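Local coordinates for packaging protein UL32 (Human herpesvirus 8 type M, PDB 6XF9) that assembles into a zinc-binding pentameric ring required for herpesviral packaging and probably guides new capsids to nuclear replication compartments, at residues Y84-C88 / W89-M93; S294-L297 / L298-C301; D414-V417 / V418-V422; T446-L449 / K450-R453. One frame throughout, in Å; residues are numbered along the deposited sequence.

Interaction 1: residues Y84-C88 / W89-M93; sequences YAPHC and WTSTM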
loop_
_atom_site.group_PDB
_atom_site.type_symbol
_atom_site.label_atom_id
_atom_site.label_comp_id
_atom_site.label_asym_id
_atom_site.label_seq_id
_atom_site.Cartn_x
_atom_site.Cartn_y
_atom_site.Cartn_z
ATOM N N TYR D 84 -44.470 -6.265 -1.655
ATOM C CA TYR D 84 -44.503 -7.323 -0.654
ATOM C C TYR D 84 -44.310 -8.695 -1.282
ATOM O O TYR D 84 -44.722 -9.709 -0.726
ATOM C CB TYR D 84 -45.804 -7.254 0.145
ATOM C CG TYR D 84 -45.786 -6.104 1.095
ATOM C CD1 TYR D 84 -46.142 -4.849 0.685
ATOM C CD2 TYR D 84 -45.347 -6.259 2.392
ATOM C CE1 TYR D 84 -46.087 -3.772 1.566
ATOM C CE2 TYR D 84 -45.290 -5.198 3.263
ATOM C CZ TYR D 84 -45.654 -3.967 2.837
ATOM O OH TYR D 84 -45.599 -2.903 3.694
ATOM N N ALA D 85 -43.657 -8.740 -2.430
ATOM C CA ALA D 85 -43.384 -9.981 -3.125
ATOM C C ALA D 85 -41.877 -10.175 -3.299
ATOM O O ALA D 85 -41.134 -9.198 -3.450
ATOM C CB ALA D 85 -44.064 -10.000 -4.499
ATOM N N PRO D 86 -41.395 -11.418 -3.267
ATOM C CA PRO D 86 -39.971 -11.661 -3.496
ATOM C C PRO D 86 -39.595 -11.389 -4.934
ATOM O O PRO D 86 -40.432 -11.186 -5.806
ATOM C CB PRO D 86 -39.792 -13.141 -3.163
ATOM C CG PRO D 86 -41.165 -13.732 -3.341
ATOM C CD PRO D 86 -42.127 -12.658 -2.939
ATOM N N HIS D 87 -38.306 -11.258 -5.135
ATOM C CA HIS D 87 -37.687 -11.168 -6.493
ATOM C C HIS D 87 -37.401 -12.624 -7.189
ATOM O O HIS D 87 -36.547 -13.495 -6.875
ATOM C CB HIS D 87 -36.265 -10.739 -6.339
ATOM C CG HIS D 87 -36.014 -9.281 -6.374
ATOM N ND1 HIS D 87 -35.903 -8.526 -5.227
ATOM C CD2 HIS D 87 -35.711 -8.460 -7.399
ATOM C CE1 HIS D 87 -35.612 -7.284 -5.550
ATOM N NE2 HIS D 87 -35.497 -7.217 -6.861
ATOM N N CYS D 88 -38.238 -12.928 -8.132
ATOM C CA CYS D 88 -38.073 -14.256 -8.714
ATOM C C CYS D 88 -38.799 -14.321 -10.048
ATOM O O CYS D 88 -39.310 -13.311 -10.544
ATOM C CB CYS D 88 -38.548 -15.328 -7.741
ATOM S SG CYS D 88 -40.169 -15.020 -7.080
ATOM N N TRP D 89 -38.821 -15.515 -10.650
ATOM C CA TRP D 89 -39.546 -15.664 -11.906
ATOM C C TRP D 89 -41.048 -15.487 -11.691
ATOM O O TRP D 89 -41.678 -14.674 -12.376
ATOM C CB TRP D 89 -39.254 -17.029 -12.548
ATOM C CG TRP D 89 -40.097 -17.244 -13.755
ATOM C CD1 TRP D 89 -39.859 -16.797 -15.011
ATOM C CD2 TRP D 89 -41.372 -17.897 -13.793
ATOM N NE1 TRP D 89 -40.894 -17.160 -15.846
ATOM C CE2 TRP D 89 -41.830 -17.844 -15.114
ATOM C CE3 TRP D 89 -42.156 -18.543 -12.837
ATOM C CZ2 TRP D 89 -43.038 -18.396 -15.499
ATOM C CZ3 TRP D 89 -43.356 -19.097 -13.226
ATOM C CH2 TRP D 89 -43.789 -19.011 -14.537
ATOM N N THR D 90 -41.597 -16.165 -10.691
ATOM C CA THR D 90 -43.038 -16.141 -10.468
ATOM C C THR D 90 -43.575 -14.738 -10.239
ATOM O O THR D 90 -44.655 -14.401 -10.725
ATOM C CB THR D 90 -43.434 -17.028 -9.271
ATOM O OG1 THR D 90 -43.028 -18.380 -9.520
ATOM C CG2 THR D 90 -44.939 -16.987 -9.053
ATOM N N SER D 91 -42.837 -13.919 -9.504
ATOM C CA SER D 91 -43.297 -12.555 -9.252
ATOM C C SER D 91 -43.270 -11.727 -10.523
ATOM O O SER D 91 -44.086 -10.811 -10.672
ATOM C CB SER D 91 -42.469 -11.871 -8.170
ATOM O OG SER D 91 -42.350 -12.699 -7.023
ATOM N N THR D 92 -42.341 -12.016 -11.444
ATOM C CA THR D 92 -42.335 -11.316 -12.728
ATOM C C THR D 92 -43.483 -11.776 -13.613
ATOM O O THR D 92 -44.150 -10.952 -14.254
ATOM C CB THR D 92 -41.000 -11.540 -13.428
ATOM O OG1 THR D 92 -39.956 -11.105 -12.554
ATOM C CG2 THR D 92 -40.929 -10.782 -14.762
ATOM N N MET D 93 -43.738 -13.087 -13.639
ATOM C CA MET D 93 -44.870 -13.646 -14.371
ATOM C C MET D 93 -46.182 -13.034 -13.887
ATOM O O MET D 93 -46.994 -12.569 -14.692
ATOM C CB MET D 93 -44.871 -15.164 -14.187
ATOM C CG MET D 93 -45.861 -15.978 -15.013
ATOM S SD MET D 93 -45.723 -15.796 -16.812
ATOM C CE MET D 93 -46.555 -17.304 -17.276
HETATM O O HOH W 1 -39.440 -10.474 -10.023
#
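Ser91, in the first turn of helix 89-106, reaches back to the loop and donates its OG hydrogen to Pro86 O at 2.7 Å. The hydroxyl comes from above the carbonyl plane, 41° out of it. With chi1 at -50°, OG lies beside its own backbone N and faces the chain that leads into the helix. Here it also lies 3.2 Å from Cys88 SG and close to the Pro86 ring, whose CG is 4.0 Å from OG. The Cys88 sulfur stands between its own N and carbonyl carbon (chi1 50°), a rotamer that brings it to Ser91 OG.

A second link runs through Cys88 O, which accepts a weak bond from Thr92 N at 3.4 Å. A water donates to Cys88 O at 2.9 Å and also bonds to Thr92 OG1 at 2.7 Å; the threonine hydroxyl has a further partner in Met280 O. Glu300 accepts from the backbone N of Trp89 and Thr90, and Trp89 meets Trp232 edge-to-face. Together these features mark a buried helix N-terminus, with Cys88 at the N-cap and a carboxylate from helix 297-304 taking the first-turn amides.

Interaction 2: residues S294-L297 / L298-C301; sequences SVCL and LCEC. With ZN (zinc ion), chain P.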
loop_
_atom_site.group_PDB
_atom_site.type_symbol
_atom_site.label_atom_id
_atom_site.label_comp_id
_atom_site.label_asym_id
_atom_site.label_seq_id
_atom_site.Cartn_x
_atom_site.Cartn_y
_atom_site.Cartn_z
ATOM N N SER D 294 -28.585 -21.316 -10.239
ATOM C CA SER D 294 -28.763 -19.875 -10.078
ATOM C C SER D 294 -30.217 -19.470 -9.967
ATOM O O SER D 294 -30.483 -18.333 -9.561
ATOM C CB SER D 294 -28.133 -19.100 -11.224
ATOM O OG SER D 294 -28.626 -19.553 -12.456
ATOM N N VAL D 295 -31.157 -20.346 -10.318
ATOM C CA VAL D 295 -32.575 -20.115 -10.067
ATOM C C VAL D 295 -32.960 -20.912 -8.829
ATOM O O VAL D 295 -32.988 -22.141 -8.856
ATOM C CB VAL D 295 -33.446 -20.504 -11.270
ATOM C CG1 VAL D 295 -34.917 -20.343 -10.923
ATOM C CG2 VAL D 295 -33.120 -19.647 -12.456
ATOM N N CYS D 296 -33.272 -20.236 -7.737
ATOM C CA CYS D 296 -33.616 -20.929 -6.509
ATOM C C CYS D 296 -35.083 -21.316 -6.512
ATOM O O CYS D 296 -35.955 -20.467 -6.739
ATOM C CB CYS D 296 -33.311 -20.049 -5.316
ATOM S SG CYS D 296 -33.909 -20.745 -3.781
ATOM N N LEU D 297 -35.364 -22.603 -6.289
ATOM C CA LEU D 297 -36.753 -23.050 -6.373
ATOM C C LEU D 297 -37.548 -22.647 -5.151
ATOM O O LEU D 297 -38.741 -22.366 -5.268
ATOM C CB LEU D 297 -36.836 -24.562 -6.519
ATOM C CG LEU D 297 -36.834 -25.087 -7.938
ATOM C CD1 LEU D 297 -36.605 -26.592 -7.882
ATOM C CD2 LEU D 297 -38.162 -24.757 -8.566
ATOM N N LEU D 298 -36.904 -22.594 -3.982
ATOM C CA LEU D 298 -37.607 -22.205 -2.772
ATOM C C LEU D 298 -37.985 -20.733 -2.782
ATOM O O LEU D 298 -38.927 -20.333 -2.088
ATOM C CB LEU D 298 -36.763 -22.542 -1.545
ATOM C CG LEU D 298 -36.281 -23.993 -1.510
ATOM C CD1 LEU D 298 -35.360 -24.238 -0.346
ATOM C CD2 LEU D 298 -37.489 -24.879 -1.397
ATOM N N CYS D 299 -37.243 -19.897 -3.504
ATOM C CA CYS D 299 -37.679 -18.514 -3.667
ATOM C C CYS D 299 -38.886 -18.421 -4.584
ATOM O O CYS D 299 -39.722 -17.532 -4.406
ATOM C CB CYS D 299 -36.542 -17.640 -4.208
ATOM S SG CYS D 299 -35.269 -17.174 -2.981
ATOM N N GLU D 300 -38.971 -19.283 -5.601
ATOM C CA GLU D 300 -40.197 -19.348 -6.388
ATOM C C GLU D 300 -41.369 -19.700 -5.485
ATOM O O GLU D 300 -42.418 -19.053 -5.532
ATOM C CB GLU D 300 -40.059 -20.387 -7.504
ATOM C CG GLU D 300 -38.842 -20.191 -8.389
ATOM C CD GLU D 300 -38.804 -18.850 -9.069
ATOM O OE1 GLU D 300 -39.874 -18.378 -9.472
ATOM O OE2 GLU D 300 -37.709 -18.243 -9.165
ATOM N N CYS D 301 -41.175 -20.673 -4.592
ATOM C CA CYS D 301 -42.248 -21.078 -3.697
ATOM C C CYS D 301 -42.693 -19.936 -2.810
ATOM O O CYS D 301 -43.872 -19.850 -2.453
ATOM C CB CYS D 301 -41.806 -22.261 -2.845
ATOM S SG CYS D 301 -41.608 -23.736 -3.848
HETATM ZN ZN ZN P . -33.860 -18.915 -2.352
#
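This is a local contact round the N-terminus of helix 297-304, where a CxxC pair, Cys296 and Cys299, supplies half of a buried zinc site of three cysteines and one histidine. The evidence is direct: Cys296 SG and Cys299 SG each lie 2.3 Å from the zinc, and His366 and Cys373 complete the four ligands. The two thiolates reach the metal from different rotamers. Cys296 SG extends anti to its backbone N (chi1 172°), whereas Cys299 SG sits beside its own N, and the pair ends 3.9 Å apart, sulfur to sulfur.

Cys296 is also the N-cap residue. Its SG accepts from Cys299 N at 3.5 Å with an N-H...S angle of 150°, so one sulfur serves both metal and helix end; such a bond would be expected to ease the negative charge on the thiolate. Behind it the helix proper is set by Cys301 N to Leu297 O at 3.0 Å, while Glu300 N reaches Cys296 O only weakly, at 3.4 Å.

Glu300 folds back over the entering chain. Its bend at chi2 (-58°) turns the carboxylate to the start of helix 89-106, where Trp89 and Thr90 lie. On the way CG passes 3.3 Å from Cys296 O, and OE2 comes to 3.9 Å from Val295 CG1.

Interaction 3: residues D414-V417 / V418-V422; sequences DCEV and VQTLV. With ZN (zinc ion), chain Q.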
loop_
_atom_site.group_PDB
_atom_site.type_symbol
_atom_site.label_atom_id
_atom_site.label_comp_id
_atom_site.label_asym_id
_atom_site.label_seq_id
_atom_site.Cartn_x
_atom_site.Cartn_y
_atom_site.Cartn_z
ATOM N N ASP D 414 -37.091 -2.870 4.009
ATOM C CA ASP D 414 -36.882 -2.022 2.832
ATOM C C ASP D 414 -35.586 -1.245 3.023
ATOM O O ASP D 414 -35.515 -0.364 3.879
ATOM C CB ASP D 414 -38.065 -1.079 2.595
ATOM C CG ASP D 414 -38.044 -0.461 1.204
ATOM O OD1 ASP D 414 -36.940 -0.084 0.731
ATOM O OD2 ASP D 414 -39.125 -0.393 0.555
ATOM N N CYS D 415 -34.564 -1.574 2.231
ATOM C CA CYS D 415 -33.279 -0.891 2.311
ATOM C C CYS D 415 -32.600 -1.001 0.957
ATOM O O CYS D 415 -32.174 -2.092 0.576
ATOM C CB CYS D 415 -32.408 -1.485 3.405
ATOM S SG CYS D 415 -30.870 -0.530 3.600
ATOM N N GLU D 416 -32.502 0.117 0.226
ATOM C CA GLU D 416 -31.888 0.058 -1.103
ATOM C C GLU D 416 -30.392 -0.214 -1.012
ATOM O O GLU D 416 -29.819 -0.802 -1.936
ATOM C CB GLU D 416 -32.165 1.346 -1.891
ATOM C CG GLU D 416 -32.086 1.154 -3.408
ATOM C CD GLU D 416 -32.825 2.249 -4.213
ATOM O OE1 GLU D 416 -33.192 3.275 -3.605
ATOM O OE2 GLU D 416 -33.010 2.103 -5.458
ATOM N N VAL D 417 -29.750 0.173 0.100
ATOM C CA VAL D 417 -28.331 -0.150 0.299
ATOM C C VAL D 417 -28.136 -1.654 0.313
ATOM O O VAL D 417 -27.434 -2.205 -0.535
ATOM C CB VAL D 417 -27.797 0.483 1.597
ATOM C CG1 VAL D 417 -26.439 -0.090 1.936
ATOM C CG2 VAL D 417 -27.710 1.985 1.442
ATOM N N VAL D 418 -28.819 -2.351 1.223
ATOM C CA VAL D 418 -28.710 -3.809 1.266
ATOM C C VAL D 418 -29.188 -4.424 -0.041
ATOM O O VAL D 418 -28.584 -5.377 -0.549
ATOM C CB VAL D 418 -29.492 -4.373 2.460
ATOM C CG1 VAL D 418 -29.662 -5.848 2.291
ATOM C CG2 VAL D 418 -28.765 -4.103 3.741
ATOM N N GLN D 419 -30.258 -3.884 -0.637
ATOM C CA GLN D 419 -30.674 -4.415 -1.934
ATOM C C GLN D 419 -29.535 -4.301 -2.942
ATOM O O GLN D 419 -29.255 -5.245 -3.688
ATOM C CB GLN D 419 -31.932 -3.709 -2.453
ATOM C CG GLN D 419 -32.548 -4.411 -3.677
ATOM C CD GLN D 419 -33.313 -3.458 -4.629
ATOM O OE1 GLN D 419 -33.094 -2.242 -4.644
ATOM N NE2 GLN D 419 -34.209 -4.024 -5.433
ATOM N N THR D 420 -28.861 -3.147 -2.980
ATOM C CA THR D 420 -27.805 -2.960 -3.975
ATOM C C THR D 420 -26.653 -3.925 -3.747
ATOM O O THR D 420 -26.141 -4.523 -4.699
ATOM C CB THR D 420 -27.304 -1.521 -3.969
ATOM O OG1 THR D 420 -28.376 -0.643 -4.342
ATOM C CG2 THR D 420 -26.181 -1.354 -4.956
ATOM N N LEU D 421 -26.219 -4.077 -2.496
ATOM C CA LEU D 421 -25.135 -5.008 -2.216
ATOM C C LEU D 421 -25.518 -6.436 -2.567
ATOM O O LEU D 421 -24.685 -7.203 -3.055
ATOM C CB LEU D 421 -24.715 -4.915 -0.752
ATOM C CG LEU D 421 -23.986 -3.617 -0.448
ATOM C CD1 LEU D 421 -23.814 -3.491 1.027
ATOM C CD2 LEU D 421 -22.649 -3.622 -1.149
ATOM N N VAL D 422 -26.777 -6.806 -2.386
ATOM C CA VAL D 422 -27.173 -8.160 -2.750
ATOM C C VAL D 422 -27.015 -8.374 -4.250
ATOM O O VAL D 422 -26.552 -9.435 -4.694
ATOM C CB VAL D 422 -28.611 -8.425 -2.274
ATOM C CG1 VAL D 422 -29.153 -9.698 -2.888
ATOM C CG2 VAL D 422 -28.639 -8.480 -0.755
HETATM ZN ZN ZN Q . -30.434 -0.594 5.825
#
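Cys415 and Val418 meet through sulfur. Cys415 SG, carried anti to its backbone N (chi1 -175°), binds the zinc at 2.3 Å and lies 3.6 Å from Val418 N. The N-H points almost straight at it, 177° at hydrogen, but the length makes this a weak capping bond. Cys191, Cys192 and His452 are the other ligands of the metal.

The oxygen-accepted bonds are shorter. Gln419 N donates to Cys415 O at 2.9 Å. Glu416 O is gripped twice by one residue, from Thr420 N at 2.7 Å and from Thr420 OG1 at 2.8 Å, the two donors reaching it from opposite faces of the carbonyl plane. The threonine hydroxyl gets there because chi1 of -63° sets it beside its own N, facing back down the helix. This is the first turn of helix 416-430 with a zinc-bound cysteine as N-cap, and the metal site is thereby tied to a helix start.

Among the apolar contacts, Val418 CG2 touches Cys415 SG at 4.1 Å, and Val417 CG1 approaches Leu421 CD1 at 4.4 Å along a face that packs on helix 435-451.

On the polar flank, the extended side chains of Glu416 and Gln419 cross at an angle, Glu416 CG 3.8 Å from Gln419 OE1. Glu416 OE2 makes a salt bridge with Lys155 NZ, and Gln419 OE1 accepts a hydrogen bond from the same nitrogen.

Interaction 4: residues T446-L449 / K450-R453; sequences TAQL and KRHR. With ZN (zinc ion), chain Q.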
loop_
_atom_site.group_PDB
_atom_site.type_symbol
_atom_site.label_atom_id
_atom_site.label_comp_id
_atom_site.label_asym_id
_atom_site.label_seq_id
_atom_site.Cartn_x
_atom_site.Cartn_y
_atom_site.Cartn_z
ATOM N N THR D 446 -20.663 -8.184 4.118
ATOM C CA THR D 446 -20.641 -8.810 5.437
ATOM C C THR D 446 -20.921 -7.796 6.534
ATOM O O THR D 446 -21.656 -8.086 7.483
ATOM C CB THR D 446 -19.308 -9.495 5.669
ATOM O OG1 THR D 446 -19.079 -10.421 4.603
ATOM C CG2 THR D 446 -19.361 -10.260 6.952
ATOM N N ALA D 447 -20.330 -6.601 6.430
ATOM C CA ALA D 447 -20.560 -5.563 7.434
ATOM C C ALA D 447 -22.031 -5.194 7.504
ATOM O O ALA D 447 -22.602 -5.086 8.592
ATOM C CB ALA D 447 -19.712 -4.331 7.137
ATOM N N GLN D 448 -22.672 -4.995 6.347
ATOM C CA GLN D 448 -24.083 -4.621 6.364
ATOM C C GLN D 448 -24.960 -5.764 6.847
ATOM O O GLN D 448 -25.910 -5.542 7.605
ATOM C CB GLN D 448 -24.514 -4.188 4.980
ATOM C CG GLN D 448 -23.717 -3.038 4.459
ATOM C CD GLN D 448 -24.135 -1.730 5.062
ATOM O OE1 GLN D 448 -25.026 -1.671 5.919
ATOM N NE2 GLN D 448 -23.510 -0.655 4.598
ATOM N N LEU D 449 -24.648 -6.999 6.458
ATOM C CA LEU D 449 -25.427 -8.127 6.961
ATOM C C LEU D 449 -25.494 -8.126 8.482
ATOM O O LEU D 449 -26.556 -8.378 9.059
ATOM C CB LEU D 449 -24.848 -9.449 6.457
ATOM C CG LEU D 449 -25.204 -9.730 5.013
ATOM C CD1 LEU D 449 -24.762 -11.117 4.670
ATOM C CD2 LEU D 449 -26.693 -9.607 4.889
ATOM N N LYS D 450 -24.369 -7.849 9.155
ATOM C CA LYS D 450 -24.380 -7.866 10.623
ATOM C C LYS D 450 -25.134 -6.659 11.162
ATOM O O LYS D 450 -25.890 -6.765 12.138
ATOM C CB LYS D 450 -22.952 -7.898 11.169
ATOM C CG LYS D 450 -22.184 -9.142 10.713
ATOM C CD LYS D 450 -20.779 -9.265 11.318
ATOM C CE LYS D 450 -19.952 -10.373 10.627
ATOM N NZ LYS D 450 -20.517 -11.764 10.738
ATOM N N ARG D 451 -24.934 -5.502 10.526
ATOM C CA ARG D 451 -25.599 -4.270 10.924
ATOM C C ARG D 451 -27.116 -4.367 10.799
ATOM O O ARG D 451 -27.841 -3.660 11.508
ATOM C CB ARG D 451 -25.031 -3.136 10.076
ATOM C CG ARG D 451 -25.368 -1.780 10.550
ATOM C CD ARG D 451 -24.478 -0.774 9.887
ATOM N NE ARG D 451 -25.122 0.527 9.873
ATOM C CZ ARG D 451 -25.695 1.030 8.785
ATOM N NH1 ARG D 451 -25.682 0.303 7.662
ATOM N NH2 ARG D 451 -26.283 2.236 8.824
ATOM N N HIS D 452 -27.621 -5.220 9.907
ATOM C CA HIS D 452 -29.057 -5.395 9.713
ATOM C C HIS D 452 -29.582 -6.647 10.398
ATOM O O HIS D 452 -30.711 -7.066 10.114
ATOM C CB HIS D 452 -29.401 -5.445 8.229
ATOM C CG HIS D 452 -29.205 -4.140 7.531
ATOM N ND1 HIS D 452 -27.985 -3.738 7.036
ATOM C CD2 HIS D 452 -30.068 -3.132 7.262
ATOM C CE1 HIS D 452 -28.104 -2.538 6.496
ATOM N NE2 HIS D 452 -29.358 -2.149 6.619
ATOM N N ARG D 453 -28.770 -7.274 11.265
ATOM C CA ARG D 453 -29.164 -8.472 12.023
ATOM C C ARG D 453 -29.644 -9.612 11.127
ATOM O O ARG D 453 -30.621 -10.295 11.437
ATOM C CB ARG D 453 -30.209 -8.127 13.086
ATOM C CG ARG D 453 -29.814 -6.886 13.903
ATOM C CD ARG D 453 -30.807 -6.533 15.005
ATOM N NE ARG D 453 -31.332 -5.190 14.786
ATOM C CZ ARG D 453 -32.613 -4.903 14.553
ATOM N NH1 ARG D 453 -33.541 -5.863 14.536
ATOM N NH2 ARG D 453 -32.965 -3.641 14.348
HETATM ZN ZN ZN Q . -30.434 -0.594 5.825
#
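The His452 ring is held at two points on its edge: ND1 donates to Gln448 O, and NE2 binds the zinc at 2.1 Å. Gln448 O lies in the ring plane, 2.8 Å from ND1, yet the ring approaches this carbonyl from above, the donor standing 43° out of the carbonyl plane. Gln448 OE1 adds a near contact with ring atom CE1, at 3.2 Å. The guanidinium of Arg451 also meets this glutamine at an edge, NH1 lying 2.7 Å from OE1, but the angle at hydrogen is poor and the bond weak. The amide and guanidinium planes stand 68° apart.

Gln448 O is doubly used, for His452 N donates to it as well, at 2.9 Å. His452 is where the chain leaves helical geometry, and a Schellman motif closes helix 435-451: Arg453 takes positive phi as the C-prime residue, with Arg453 N bonded to Lys450 O and Leu454 N to Leu449 O. The ligand thus sits at a helix C-terminus, its ring orientation fixed by metal and carbonyl together; the carbonyl would be expected to make the imidazole a stronger donor to zinc.

The glutamine bends at chi2 (-77°), which carries its amide alongside Arg451 and His452, while NE2 bonds to Glu444 OE2. Farther round the helix, Lys450 runs beside Thr446, CE 3.7 Å from Thr446 CG2.

The four contacts form two pairs. Interactions 1 and 2 join through Glu300 by probable hydrogen bonds, its OE1 3.1 Å from Thr90 N and its OE2 3.3 Å from Trp89 N; beside this, Cys88 SG lies 3.7 Å from Cys299 O. Interactions 3 and 4 share the other zinc ion, bringing a helix start and a helix end to one metal: Cys415 SG and His452 NE2 are 3.7 Å apart, and Val418 CG2 makes a tight approach to His452 CE1, at 3.2 Å. Between the pairs, one of two modelled conformers of His87 touches Gln419, a tentative link, whereas interactions 2 and 3 come no nearer than about 10 Å between nearest atoms.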